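Local atomic coordinates of XAC2610 protein (Xanthomonas axonopodis pv. citri, PDB entry 4QTQ), a protein that probably acts as an immunity protein, inhibiting a peptidoglycan hydrolase linked to a bacteria-killing type IV secretion system, and binds calcium. Residues C166-Y174 / E185-D193. Sequence-based numbering, arbitrary orientation. Where two conformers were deposited one is given.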
ATOM      1  N   CYS A 166      -0.070   7.848 -20.345  1.00 71.14           N
ATOM      2  CA  CYS A 166       0.152   8.714 -21.493  1.00 69.78           C
ATOM      3  C   CYS A 166      -0.696   9.983 -21.386  1.00 63.90           C
ATOM      4  O   CYS A 166      -0.282  10.959 -20.766  1.00 64.75           O
ATOM      5  CB  CYS A 166      -0.157   7.959 -22.804  1.00 72.51           C
ATOM      6  SG  CYS A 166       0.947   6.568 -23.186  1.00 82.37           S
ATOM      7  N   CYS A 167      -1.891   9.932 -21.961  1.00 58.85           N
ATOM      8  CA  CYS A 167      -2.811  11.045 -22.152  0.60 59.49           C
ATOM      9  C   CYS A 167      -4.123  10.898 -21.369  1.00 55.20           C
ATOM     10  O   CYS A 167      -4.978  11.783 -21.423  1.00 52.46           O
ATOM     11  CB  CYS A 167      -3.178  11.025 -23.628  0.60 62.26           C
ATOM     12  SG  CYS A 167      -3.304   9.310 -24.214  0.60 66.48           S
ATOM     13  N   ILE A 168      -4.318   9.745 -20.730  1.00 52.07           N
ATOM     14  CA  ILE A 168      -5.492   9.530 -19.890  1.00 50.96           C
ATOM     15  C   ILE A 168      -5.003   9.312 -18.465  1.00 48.94           C
ATOM     16  O   ILE A 168      -4.225   8.398 -18.200  1.00 46.56           O
ATOM     17  CB  ILE A 168      -6.379   8.366 -20.380  1.00 52.33           C
ATOM     18  CG1 ILE A 168      -7.040   8.760 -21.705  1.00 55.76           C
ATOM     19  CG2 ILE A 168      -7.450   8.050 -19.344  1.00 53.40           C
ATOM     20  CD1 ILE A 168      -7.861   7.665 -22.349  1.00 58.24           C
ATOM     21  N   HIS A 169      -5.437  10.190 -17.566  1.00 48.66           N
ATOM     22  CA  HIS A 169      -5.086  10.117 -16.161  1.00 49.65           C
ATOM     23  C   HIS A 169      -6.359  10.082 -15.354  1.00 47.20           C
ATOM     24  O   HIS A 169      -7.287  10.862 -15.609  1.00 46.84           O
ATOM     25  CB  HIS A 169      -4.266  11.334 -15.743  1.00 53.97           C
ATOM     26  CG  HIS A 169      -3.003  11.496 -16.523  1.00 59.42           C
ATOM     27  ND1 HIS A 169      -2.850  12.460 -17.496  1.00 62.51           N
ATOM     28  CD2 HIS A 169      -1.840  10.804 -16.492  1.00 64.64           C
ATOM     29  CE1 HIS A 169      -1.646  12.358 -18.028  1.00 65.95           C
ATOM     30  NE2 HIS A 169      -1.013  11.359 -17.439  1.00 66.97           N
ATOM     31  N   VAL A 170      -6.398   9.184 -14.378  1.00 44.22           N
ATOM     32  CA  VAL A 170      -7.556   9.052 -13.496  1.00 43.75           C
ATOM     33  C   VAL A 170      -7.098   9.325 -12.072  1.00 42.66           C
ATOM     34  O   VAL A 170      -6.082   8.777 -11.629  1.00 44.30           O
ATOM     35  CB  VAL A 170      -8.200   7.665 -13.598  1.00 43.70           C
ATOM     36  CG1 VAL A 170      -9.419   7.574 -12.677  1.00 43.17           C
ATOM     37  CG2 VAL A 170      -8.572   7.371 -15.045  1.00 43.97           C
ATOM     38  N   PHE A 171      -7.822  10.205 -11.386  1.00 40.99           N
ATOM     39  CA  PHE A 171      -7.476  10.610 -10.033  1.00 41.88           C
ATOM     40  C   PHE A 171      -8.642  10.243  -9.133  1.00 40.30           C
ATOM     41  O   PHE A 171      -9.711  10.823  -9.231  1.00 38.86           O
ATOM     42  CB  PHE A 171      -7.185  12.113  -9.958  1.00 43.78           C
ATOM     43  CG  PHE A 171      -6.097  12.570 -10.893  1.00 47.12           C
ATOM     44  CD1 PHE A 171      -4.767  12.480 -10.526  1.00 49.10           C
ATOM     45  CD2 PHE A 171      -6.408  13.095 -12.144  1.00 47.32           C
ATOM     46  CE1 PHE A 171      -3.765  12.896 -11.390  1.00 51.22           C
ATOM     47  CE2 PHE A 171      -5.412  13.512 -13.003  1.00 48.76           C
ATOM     48  CZ  PHE A 171      -4.089  13.416 -12.627  1.00 49.78           C
ATOM     49  N   ASP A 172      -8.421   9.254  -8.277  1.00 41.24           N
ATOM     50  CA  ASP A 172      -9.458   8.713  -7.399  1.00 41.40           C
ATOM     51  C   ASP A 172      -9.297   9.213  -5.976  1.00 41.02           C
ATOM     52  O   ASP A 172      -8.181   9.318  -5.469  1.00 42.51           O
ATOM     53  CB  ASP A 172      -9.410   7.183  -7.409  1.00 40.12           C
ATOM     54  CG  ASP A 172     -10.033   6.599  -8.644  1.00 41.43           C
ATOM     55  OD1 ASP A 172     -10.762   7.313  -9.348  1.00 42.18           O
ATOM     56  OD2 ASP A 172      -9.821   5.408  -8.917  1.00 45.21           O
ATOM     57  N   THR A 173     -10.422   9.521  -5.345  1.00 39.47           N
ATOM     58  CA  THR A 173     -10.448   9.886  -3.940  1.00 39.18           C
ATOM     59  C   THR A 173     -11.431   8.949  -3.236  1.00 38.65           C
ATOM     60  O   THR A 173     -12.578   8.770  -3.683  1.00 36.89           O
ATOM     61  CB  THR A 173     -10.831  11.368  -3.727  1.00 40.61           C
ATOM     62  OG1 THR A 173      -9.823  12.216  -4.308  1.00 43.48           O
ATOM     63  CG2 THR A 173     -10.964  11.696  -2.239  1.00 41.00           C
ATOM     64  N   TYR A 174     -10.943   8.330  -2.161  1.00 36.91           N
ATOM     65  CA  TYR A 174     -11.716   7.411  -1.345  1.00 37.71           C
ATOM     66  C   TYR A 174     -11.857   8.034   0.024  1.00 38.57           C
ATOM     67  O   TYR A 174     -10.914   8.659   0.527  1.00 37.30           O
ATOM     68  CB  TYR A 174     -10.996   6.066  -1.184  1.00 38.53           C
ATOM     69  CG  TYR A 174     -10.885   5.274  -2.457  1.00 37.98           C
ATOM     70  CD1 TYR A 174      -9.906   5.573  -3.407  1.00 38.66           C
ATOM     71  CD2 TYR A 174     -11.763   4.227  -2.716  1.00 37.90           C
ATOM     72  CE1 TYR A 174      -9.808   4.845  -4.587  1.00 38.59           C
ATOM     73  CE2 TYR A 174     -11.672   3.489  -3.878  1.00 38.54           C
ATOM     74  CZ  TYR A 174     -10.704   3.803  -4.813  1.00 38.53           C
ATOM     75  OH  TYR A 174     -10.641   3.074  -5.966  1.00 39.07           O
ATOM     76  N   GLU A 185     -15.031  10.141  -5.488  1.00 43.87           N
ATOM     77  CA  GLU A 185     -14.728  11.037  -6.588  1.00 46.00           C
ATOM     78  C   GLU A 185     -13.739  10.393  -7.539  1.00 45.55           C
ATOM     79  O   GLU A 185     -12.709   9.858  -7.118  1.00 43.25           O
ATOM     80  CB  GLU A 185     -14.139  12.350  -6.071  1.00 48.83           C
ATOM     81  CG  GLU A 185     -13.988  13.413  -7.144  1.00 51.19           C
ATOM     82  CD  GLU A 185     -13.172  14.587  -6.669  1.00 54.78           C
ATOM     83  OE1 GLU A 185     -11.940  14.558  -6.841  1.00 57.78           O
ATOM     84  OE2 GLU A 185     -13.763  15.536  -6.125  1.00 59.36           O
ATOM     85  N   ARG A 186     -14.067  10.450  -8.825  1.00 46.35           N
ATOM     86  CA  ARG A 186     -13.161  10.018  -9.876  1.00 45.99           C
ATOM     87  C   ARG A 186     -13.058  11.146 -10.908  1.00 46.81           C
ATOM     88  O   ARG A 186     -14.069  11.531 -11.512  1.00 45.42           O
ATOM     89  CB  ARG A 186     -13.661   8.731 -10.536  1.00 48.32           C
ATOM     90  CG  ARG A 186     -12.703   8.204 -11.595  1.00 50.79           C
ATOM     91  CD  ARG A 186     -13.263   7.103 -12.471  1.00 55.40           C
ATOM     92  NE  ARG A 186     -13.821   5.964 -11.750  1.00 61.75           N
ATOM     93  CZ  ARG A 186     -13.119   5.026 -11.114  1.00 64.97           C
ATOM     94  NH1 ARG A 186     -11.795   5.086 -11.037  1.00 65.48           N
ATOM     95  NH2 ARG A 186     -13.758   4.030 -10.517  1.00 68.59           N
ATOM     96  N   LEU A 187     -11.840  11.667 -11.082  1.00 46.07           N
ATOM     97  CA  LEU A 187     -11.545  12.713 -12.053  1.00 48.87           C
ATOM     98  C   LEU A 187     -10.780  12.089 -13.217  1.00 46.34           C
ATOM     99  O   LEU A 187      -9.681  11.587 -13.025  1.00 44.02           O
ATOM    100  CB  LEU A 187     -10.685  13.832 -11.438  1.00 51.87           C
ATOM    101  CG  LEU A 187     -11.154  14.575 -10.184  1.00 55.34           C
ATOM    102  CD1 LEU A 187     -10.268  15.797  -9.939  1.00 59.77           C
ATOM    103  CD2 LEU A 187     -12.616  15.000 -10.273  0.60 57.13           C
ATOM    104  N   THR A 188     -11.373  12.101 -14.408  1.00 46.71           N
ATOM    105  CA  THR A 188     -10.726  11.555 -15.601  1.00 48.44           C
ATOM    106  C   THR A 188     -10.315  12.706 -16.517  1.00 50.46           C
ATOM    107  O   THR A 188     -11.161  13.504 -16.938  1.00 52.34           O
ATOM    108  CB  THR A 188     -11.659  10.600 -16.374  1.00 49.61           C
ATOM    109  OG1 THR A 188     -12.077   9.540 -15.512  1.00 49.61           O
ATOM    110  CG2 THR A 188     -10.940  10.002 -17.591  1.00 51.25           C
ATOM    111  N   GLU A 189      -9.024  12.802 -16.802  1.00 50.82           N
ATOM    112  CA  GLU A 189      -8.509  13.819 -17.716  1.00 53.00           C
ATOM    113  C   GLU A 189      -8.001  13.153 -18.983  1.00 52.06           C
ATOM    114  O   GLU A 189      -7.210  12.220 -18.909  1.00 48.32           O
ATOM    115  CB  GLU A 189      -7.379  14.602 -17.071  1.00 55.99           C
ATOM    116  CG  GLU A 189      -7.773  15.298 -15.779  1.00 61.57           C
ATOM    117  CD  GLU A 189      -6.804  16.401 -15.403  1.00 67.56           C
ATOM    118  OE1 GLU A 189      -5.615  16.308 -15.795  1.00 70.12           O
ATOM    119  OE2 GLU A 189      -7.233  17.362 -14.722  1.00 74.08           O
ATOM    120  N   ASP A 190      -8.464  13.639 -20.132  1.00 52.67           N
ATOM    121  CA  ASP A 190      -8.085  13.112 -21.440  1.00 55.39           C
ATOM    122  C   ASP A 190      -7.399  14.231 -22.241  1.00 57.06           C
ATOM    123  O   ASP A 190      -8.045  15.212 -22.643  1.00 58.03           O
ATOM    124  CB  ASP A 190      -9.339  12.595 -22.159  1.00 58.18           C
ATOM    125  CG  ASP A 190      -9.046  11.951 -23.514  1.00 60.87           C
ATOM    126  OD1 ASP A 190      -7.990  12.223 -24.134  1.00 58.21           O
ATOM    127  OD2 ASP A 190      -9.911  11.165 -23.963  1.00 64.98           O
ATOM    128  N   THR A 191      -6.091  14.085 -22.447  1.00 66.49           N
ATOM    129  CA  THR A 191      -5.275  15.065 -23.175  1.00 69.64           C
ATOM    130  C   THR A 191      -4.756  14.502 -24.508  1.00 74.76           C
ATOM    131  O   THR A 191      -3.686  14.902 -24.992  1.00 78.79           O
ATOM    132  CB  THR A 191      -4.098  15.536 -22.290  1.00 71.11           C
ATOM    133  OG1 THR A 191      -4.623  16.118 -21.095  1.00 69.48           O
ATOM    134  CG2 THR A 191      -3.226  16.581 -22.987  1.00 73.75           C
ATOM    135  N   ASN A 192      -5.513  13.585 -25.115  1.00 78.85           N
ATOM    136  CA  ASN A 192      -5.143  13.033 -26.433  1.00 84.05           C
ATOM    137  C   ASN A 192      -5.058  14.126 -27.508  1.00 86.64           C
ATOM    138  O   ASN A 192      -4.176  14.091 -28.377  1.00 90.72           O
ATOM    139  CB  ASN A 192      -6.103  11.910 -26.845  1.00 86.42           C
ATOM    140  CG  ASN A 192      -5.726  10.569 -26.231  1.00 89.06           C
ATOM    141  OD1 ASN A 192      -4.612  10.087 -26.422  1.00 94.03           O
ATOM    142  ND2 ASN A 192      -6.651   9.958 -25.508  1.00 89.36           N
ATOM    143  N   ASP A 193      -5.998  15.072 -27.441  1.00 86.51           N
ATOM    144  CA  ASP A 193      -5.920  16.324 -28.194  0.50 87.06           C
ATOM    145  C   ASP A 193      -5.502  17.432 -27.221  1.00 86.93           C
ATOM    146  O   ASP A 193      -6.345  18.000 -26.517  1.00 87.17           O
ATOM    147  CB  ASP A 193      -7.272  16.651 -28.849  0.50 87.00           C
ATOM    148  CG  ASP A 193      -7.241  17.937 -29.670  0.50 86.03           C
ATOM    149  OD1 ASP A 193      -6.207  18.637 -29.675  0.50 83.82           O
ATOM    150  OD2 ASP A 193      -8.264  18.253 -30.311  0.50 86.67           O
TER
HETATM  151  O   HOH W   1      -4.346  13.332 -19.331  1.00 57.62           O
HETATM  152  O   HOH W   2     -10.417  12.514  -7.093  1.00 40.01           O
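Strands 168-174 and 185-190 run antiparallel, their axes 4.7 Å apart at closest approach. His169 with Glu189, Phe171 with Leu187 and Thr173 with Glu185 are the hydrogen-bonded pairs; the bond from Glu185 N to Thr173 O is weak. Beyond Ile168 and Asp190, a non-hydrogen-bonded pair, Thr191 N bonds Cys167 O at 2.8 Å, almost straight. The Ile168, Val170 and Asp172 side chains share one face with those of Arg186, Thr188 and Asp190. There CG of Arg186, anti to the backbone N (chi1 -177°), packs against Val170 CG1 at 3.5 Å. A bend at chi3 (-53°) brings the guanidinium to Asp172. Arg186 NH1 lies 2.9 Å from Asp172 OD2 in a salt bridge, the carboxylate and guanidinium planes turned 69° apart, while Val170 CG1 sits at the guanidinium edge. These are the two arms of the beta hairpin 168-176/181-190, the central strands of a six-stranded antiparallel sheet, flanked by strands 157-163 and 198-205. On the other face, Phe171 CB meets Leu187 CB at 4.2 Å, and the Phe171 ring's CE2 lies 4.0 Å from Glu189 OE1. One water joins Phe171 O, Thr173 OG1 and Glu185 OE1, donating to the carbonyl and the carboxylate and accepting from the hydroxyl; another links His169 ND1 to Glu189 O. Asp190 OD1 accepts from Asn192 N at 3.0 Å, forming an Asx turn.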